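Local coordinates for cell division control protein 13 (Saccharomyces cerevisiae, PDB 4HCE), which helps maintain telomeres, its OB2 domain forming a dimer required for productive binding of the partner protein Stn1, at residues E36-T41 with P70-I75; E77-L82 with D87-I92. All blocks are in the same frame, centred on the assembly; numbering follows the deposited sequence.

Interaction 1: residues E36-T41 with P70-I75; sequences EFKYCT and PTRERI
Phe37, Lys38, Arg72 and Ile75 make a mainly nonpolar, partly buried contact where the loop between strands 16-27 and 42-47 of this OB-fold domain meets the first turn of helix 72-79, which follows strand 65-69; Phe37 and Ile75 are buried and Lys38 is exposed. The evidence for its apolar half is the Phe37 ring: Ile75 CD1 lies 4.2 Å from the centroid of that ring and 28° off its normal, a CH-pi contact shifted toward CG, where CD1 comes to 3.7 Å of Phe37 CG. The two side chains cross at about a right angle.

Arg72 covers the adjacent backbone. Its CG is 3.2 Å from Phe37 O, and the bend at chi3 (-67°) folds the guanidinium over Lys38, whose CA sits over one face, offset toward the rim. Lys38 CB touches Arg72 NH1 at 3.7 Å, while the ammonium stays apart, with Lys38 NZ 6.3 Å from Arg72 NH1. In place of Arg72, an alanine would remove everything beyond CB and is likely to open a gap beside the Phe37 carbonyl and uncover the backbone of Lys38.

The helix start is fixed separately by Thr71, an N-cap whose OG1 accepts from Arg74 N at 3.2 Å. Toward the dimer partner, Cys40 forms a disulfide with Cys40 of the second subunit. Across these two segments no polar pair reaches bonding geometry, so shape fit and dispersion probably carry most of the contact, with the guanidinium lying over the Lys38 backbone.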
# COMPACT_ATOMS: atom_id res chain seq x y z
N GLU B 36 9.35 2.38 -13.69
CA GLU B 36 8.50 1.51 -12.87
C GLU B 36 7.42 2.28 -12.13
O GLU B 36 6.42 1.70 -11.72
CB GLU B 36 9.35 0.80 -11.82
CG GLU B 36 10.75 0.40 -12.29
CD GLU B 36 10.79 -0.97 -12.90
OE1 GLU B 36 10.23 -1.89 -12.28
OE2 GLU B 36 11.37 -1.13 -13.99
N PHE B 37 7.65 3.59 -11.96
CA PHE B 37 6.78 4.43 -11.15
C PHE B 37 5.87 5.36 -11.94
O PHE B 37 5.42 6.39 -11.42
CB PHE B 37 7.62 5.17 -10.08
CG PHE B 37 8.43 4.23 -9.23
CD1 PHE B 37 7.80 3.45 -8.25
CD2 PHE B 37 9.78 4.05 -9.48
CE1 PHE B 37 8.54 2.53 -7.50
CE2 PHE B 37 10.51 3.14 -8.74
CZ PHE B 37 9.89 2.37 -7.75
N LYS B 38 5.57 4.99 -13.18
CA LYS B 38 4.53 5.72 -13.91
C LYS B 38 3.17 5.50 -13.25
O LYS B 38 2.47 6.47 -12.94
CB LYS B 38 4.47 5.34 -15.39
CG LYS B 38 3.56 6.25 -16.20
CD LYS B 38 3.55 5.90 -17.68
CE LYS B 38 2.59 6.78 -18.46
NZ LYS B 38 2.23 6.14 -19.75
N TYR B 39 2.83 4.22 -13.02
CA TYR B 39 1.55 3.81 -12.41
C TYR B 39 1.71 3.39 -10.95
O TYR B 39 0.89 3.74 -10.08
CB TYR B 39 0.93 2.64 -13.20
CG TYR B 39 0.72 2.91 -14.67
CD1 TYR B 39 -0.36 3.69 -15.12
CD2 TYR B 39 1.60 2.41 -15.63
CE1 TYR B 39 -0.56 3.94 -16.47
CE2 TYR B 39 1.41 2.66 -16.98
CZ TYR B 39 0.33 3.42 -17.40
OH TYR B 39 0.15 3.65 -18.74
N CYS B 40 2.78 2.63 -10.69
CA CYS B 40 3.14 2.18 -9.37
C CYS B 40 3.72 3.30 -8.50
O CYS B 40 4.33 4.24 -9.02
CB CYS B 40 4.20 1.09 -9.48
SG CYS B 40 4.15 0.00 -8.06
N THR B 41 3.55 3.16 -7.19
CA THR B 41 4.04 4.14 -6.22
C THR B 41 5.15 3.56 -5.32
O THR B 41 5.09 2.41 -4.90
CB THR B 41 2.87 4.72 -5.40
OG1 THR B 41 2.00 5.42 -6.30
CG2 THR B 41 3.34 5.68 -4.33
N PRO B 70 5.13 10.26 -3.77
CA PRO B 70 3.99 10.24 -4.71
C PRO B 70 4.25 10.37 -6.24
O PRO B 70 3.43 9.88 -7.03
CB PRO B 70 3.09 11.38 -4.23
CG PRO B 70 3.87 12.16 -3.22
CD PRO B 70 5.16 11.45 -2.90
N THR B 71 5.32 11.02 -6.67
CA THR B 71 5.56 11.18 -8.12
C THR B 71 7.00 10.75 -8.46
O THR B 71 7.89 10.75 -7.60
CB THR B 71 5.38 12.65 -8.56
OG1 THR B 71 6.29 13.46 -7.81
CG2 THR B 71 3.96 13.16 -8.30
N ARG B 72 7.22 10.39 -9.73
CA ARG B 72 8.59 10.14 -10.24
C ARG B 72 9.55 11.32 -10.06
O ARG B 72 10.74 11.14 -9.78
CB ARG B 72 8.54 9.72 -11.70
CG ARG B 72 7.98 8.32 -11.90
CD ARG B 72 7.79 8.05 -13.38
NE ARG B 72 6.73 8.90 -13.92
CZ ARG B 72 6.34 8.89 -15.18
NH1 ARG B 72 6.91 8.07 -16.04
NH2 ARG B 72 5.37 9.69 -15.58
N GLU B 73 9.02 12.53 -10.21
CA GLU B 73 9.79 13.75 -10.08
C GLU B 73 10.32 13.90 -8.66
O GLU B 73 11.48 14.26 -8.44
CB GLU B 73 8.92 14.95 -10.47
CG GLU B 73 9.58 16.29 -10.21
CD GLU B 73 8.66 17.48 -10.45
OE1 GLU B 73 9.19 18.58 -10.68
OE2 GLU B 73 7.41 17.33 -10.41
N ARG B 74 9.46 13.62 -7.69
CA ARG B 74 9.86 13.65 -6.29
C ARG B 74 10.87 12.54 -5.96
O ARG B 74 11.80 12.75 -5.20
CB ARG B 74 8.62 13.60 -5.39
CG ARG B 74 8.93 13.57 -3.90
CD ARG B 74 9.68 14.82 -3.47
NE ARG B 74 9.66 14.92 -2.02
CZ ARG B 74 10.42 15.74 -1.30
NH1 ARG B 74 11.29 16.53 -1.90
NH2 ARG B 74 10.31 15.73 0.02
N ILE B 75 10.68 11.36 -6.54
CA ILE B 75 11.65 10.26 -6.39
C ILE B 75 13.03 10.69 -6.89
O ILE B 75 14.04 10.44 -6.22
CB ILE B 75 11.18 9.00 -7.14
CG1 ILE B 75 9.93 8.40 -6.46
CG2 ILE B 75 12.29 7.95 -7.28
CD1 ILE B 75 9.30 7.26 -7.25

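Interaction 2: residues E77-L82 with D87-I92; sequences ELFGVL and DKISDI
Phe79, at the end of helix 72-79, packs its ring against Ile89 and Ile92 of helix 86-92. The apolar contacts come from two directions. Over one ring face, Ile89 CG2 stands 4.2 Å from the centroid of the Phe79 ring and 12° off its normal, a nearly central CH-pi contact; Leu78 CB covers the opposite face, offset toward the rim. The other branch of Ile89, bent at chi2 (-50°), carries its CD1 to 3.4 Å from Phe79 CB, near the base of the ring. At the ring edge, close to its plane, Ile92 CG2 lies 3.9 Å from Phe79 CD1.

The polar contacts lie among exposed residues, Leu82 and Lys88. Lys88, extended beyond CG, gives a weak hydrogen bond from NZ to Leu82 O at 3.4 Å. A water reinforces it, accepting from Lys88 NZ at 2.8 Å and donating to Leu82 O at 3.2 Å.

Helices 72-79 and 86-92 both fall between strands 65-69 and 101-110, the third and fourth along the chain, where an OB fold commonly carries its helix. The contact joins the two helices to each other, and Ile89 carries it on to Met26 of strand 16-27.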
# COMPACT_ATOMS: atom_id res chain seq x y z
N GLU B 77 14.23 13.84 -7.36
CA GLU B 77 14.74 14.93 -6.54
C GLU B 77 15.51 14.40 -5.33
O GLU B 77 16.59 14.91 -5.00
CB GLU B 77 13.58 15.82 -6.07
CG GLU B 77 13.98 16.95 -5.14
CD GLU B 77 12.80 17.86 -4.81
OE1 GLU B 77 11.72 17.37 -4.40
OE2 GLU B 77 12.94 19.09 -4.96
N LEU B 78 14.93 13.38 -4.69
CA LEU B 78 15.47 12.81 -3.46
C LEU B 78 16.65 11.89 -3.75
O LEU B 78 17.69 11.97 -3.08
CB LEU B 78 14.36 12.04 -2.69
CG LEU B 78 13.23 12.87 -2.08
CD1 LEU B 78 12.07 11.99 -1.62
CD2 LEU B 78 13.74 13.73 -0.92
N PHE B 79 16.48 11.03 -4.75
CA PHE B 79 17.40 9.91 -4.97
C PHE B 79 18.21 10.04 -6.24
O PHE B 79 19.23 9.38 -6.38
CB PHE B 79 16.63 8.58 -4.99
CG PHE B 79 15.85 8.29 -3.74
CD1 PHE B 79 16.51 8.10 -2.52
CD2 PHE B 79 14.46 8.21 -3.77
CE1 PHE B 79 15.79 7.84 -1.35
CE2 PHE B 79 13.73 7.96 -2.61
CZ PHE B 79 14.40 7.77 -1.41
N GLY B 80 17.76 10.86 -7.18
CA GLY B 80 18.43 11.00 -8.46
C GLY B 80 17.94 9.94 -9.41
O GLY B 80 17.77 8.79 -9.01
N VAL B 81 17.73 10.33 -10.67
CA VAL B 81 17.27 9.42 -11.72
C VAL B 81 18.32 8.33 -11.95
O VAL B 81 17.97 7.18 -12.23
CB VAL B 81 16.86 10.17 -13.04
CG1 VAL B 81 18.08 10.75 -13.78
CG2 VAL B 81 16.02 9.29 -13.95
N LEU B 82 19.59 8.69 -11.80
CA LEU B 82 20.72 7.77 -12.01
C LEU B 82 20.83 6.67 -10.94
O LEU B 82 21.55 5.70 -11.13
CB LEU B 82 22.05 8.55 -12.10
CG LEU B 82 22.15 9.61 -13.20
CD1 LEU B 82 23.40 10.49 -13.06
CD2 LEU B 82 22.14 8.96 -14.57
N ASP B 87 18.51 -1.75 -5.36
CA ASP B 87 19.81 -1.89 -4.68
C ASP B 87 20.41 -0.57 -4.27
O ASP B 87 20.95 -0.45 -3.17
CB ASP B 87 20.84 -2.61 -5.56
CG ASP B 87 20.57 -4.08 -5.66
OD1 ASP B 87 21.17 -4.72 -6.55
OD2 ASP B 87 19.76 -4.60 -4.85
N LYS B 88 20.33 0.42 -5.15
CA LYS B 88 20.93 1.71 -4.90
C LYS B 88 20.13 2.54 -3.90
O LYS B 88 20.71 3.22 -3.08
CB LYS B 88 21.15 2.47 -6.20
CG LYS B 88 22.17 1.81 -7.09
CD LYS B 88 22.15 2.48 -8.44
CE LYS B 88 23.42 2.17 -9.22
NZ LYS B 88 23.22 2.82 -10.54
N ILE B 89 18.80 2.47 -3.98
CA ILE B 89 17.92 3.21 -3.06
C ILE B 89 18.06 2.57 -1.68
O ILE B 89 18.13 3.27 -0.67
CB ILE B 89 16.43 3.22 -3.52
CG1 ILE B 89 16.23 3.87 -4.90
CG2 ILE B 89 15.52 3.85 -2.48
CD1 ILE B 89 16.86 5.21 -5.11
N SER B 90 18.12 1.25 -1.64
CA SER B 90 18.40 0.52 -0.41
C SER B 90 19.68 1.03 0.33
O SER B 90 19.63 1.31 1.53
CB SER B 90 18.50 -0.98 -0.68
OG SER B 90 18.86 -1.66 0.50
N ASP B 91 20.80 1.14 -0.39
CA ASP B 91 22.04 1.68 0.20
C ASP B 91 21.86 3.14 0.66
O ASP B 91 22.37 3.53 1.71
CB ASP B 91 23.21 1.62 -0.80
CG ASP B 91 23.58 0.19 -1.22
OD1 ASP B 91 23.19 -0.79 -0.56
OD2 ASP B 91 24.28 0.05 -2.25
N ILE B 92 21.16 3.94 -0.13
CA ILE B 92 20.98 5.35 0.19
C ILE B 92 20.14 5.48 1.45
O ILE B 92 20.39 6.35 2.27
CB ILE B 92 20.31 6.14 -0.97
CG1 ILE B 92 21.28 6.27 -2.16
CG2 ILE B 92 19.84 7.53 -0.50
CD1 ILE B 92 20.56 6.59 -3.46
O HOH W 1 24.28 5.23 -9.56

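From the N terminus, strand 16-27 runs into the loop holding 36-41, and the chain then passes through strands 42-47 and 65-69 before interaction 1 closes this long excursion, 28 residues separating its segments, at the start of helix 72-79. Interaction 2 opens on the same helix, at its far end, and closes a much shorter loop on helix 86-92, with four residues between its segments. The two are therefore in series, neither nested nor crossed, with centres about 13 Å apart and no touch beyond their sequence adjacency. Helix 72-79 is their common element: one end is tied to the loop that bears the intersubunit disulfide, the other to helix 86-92.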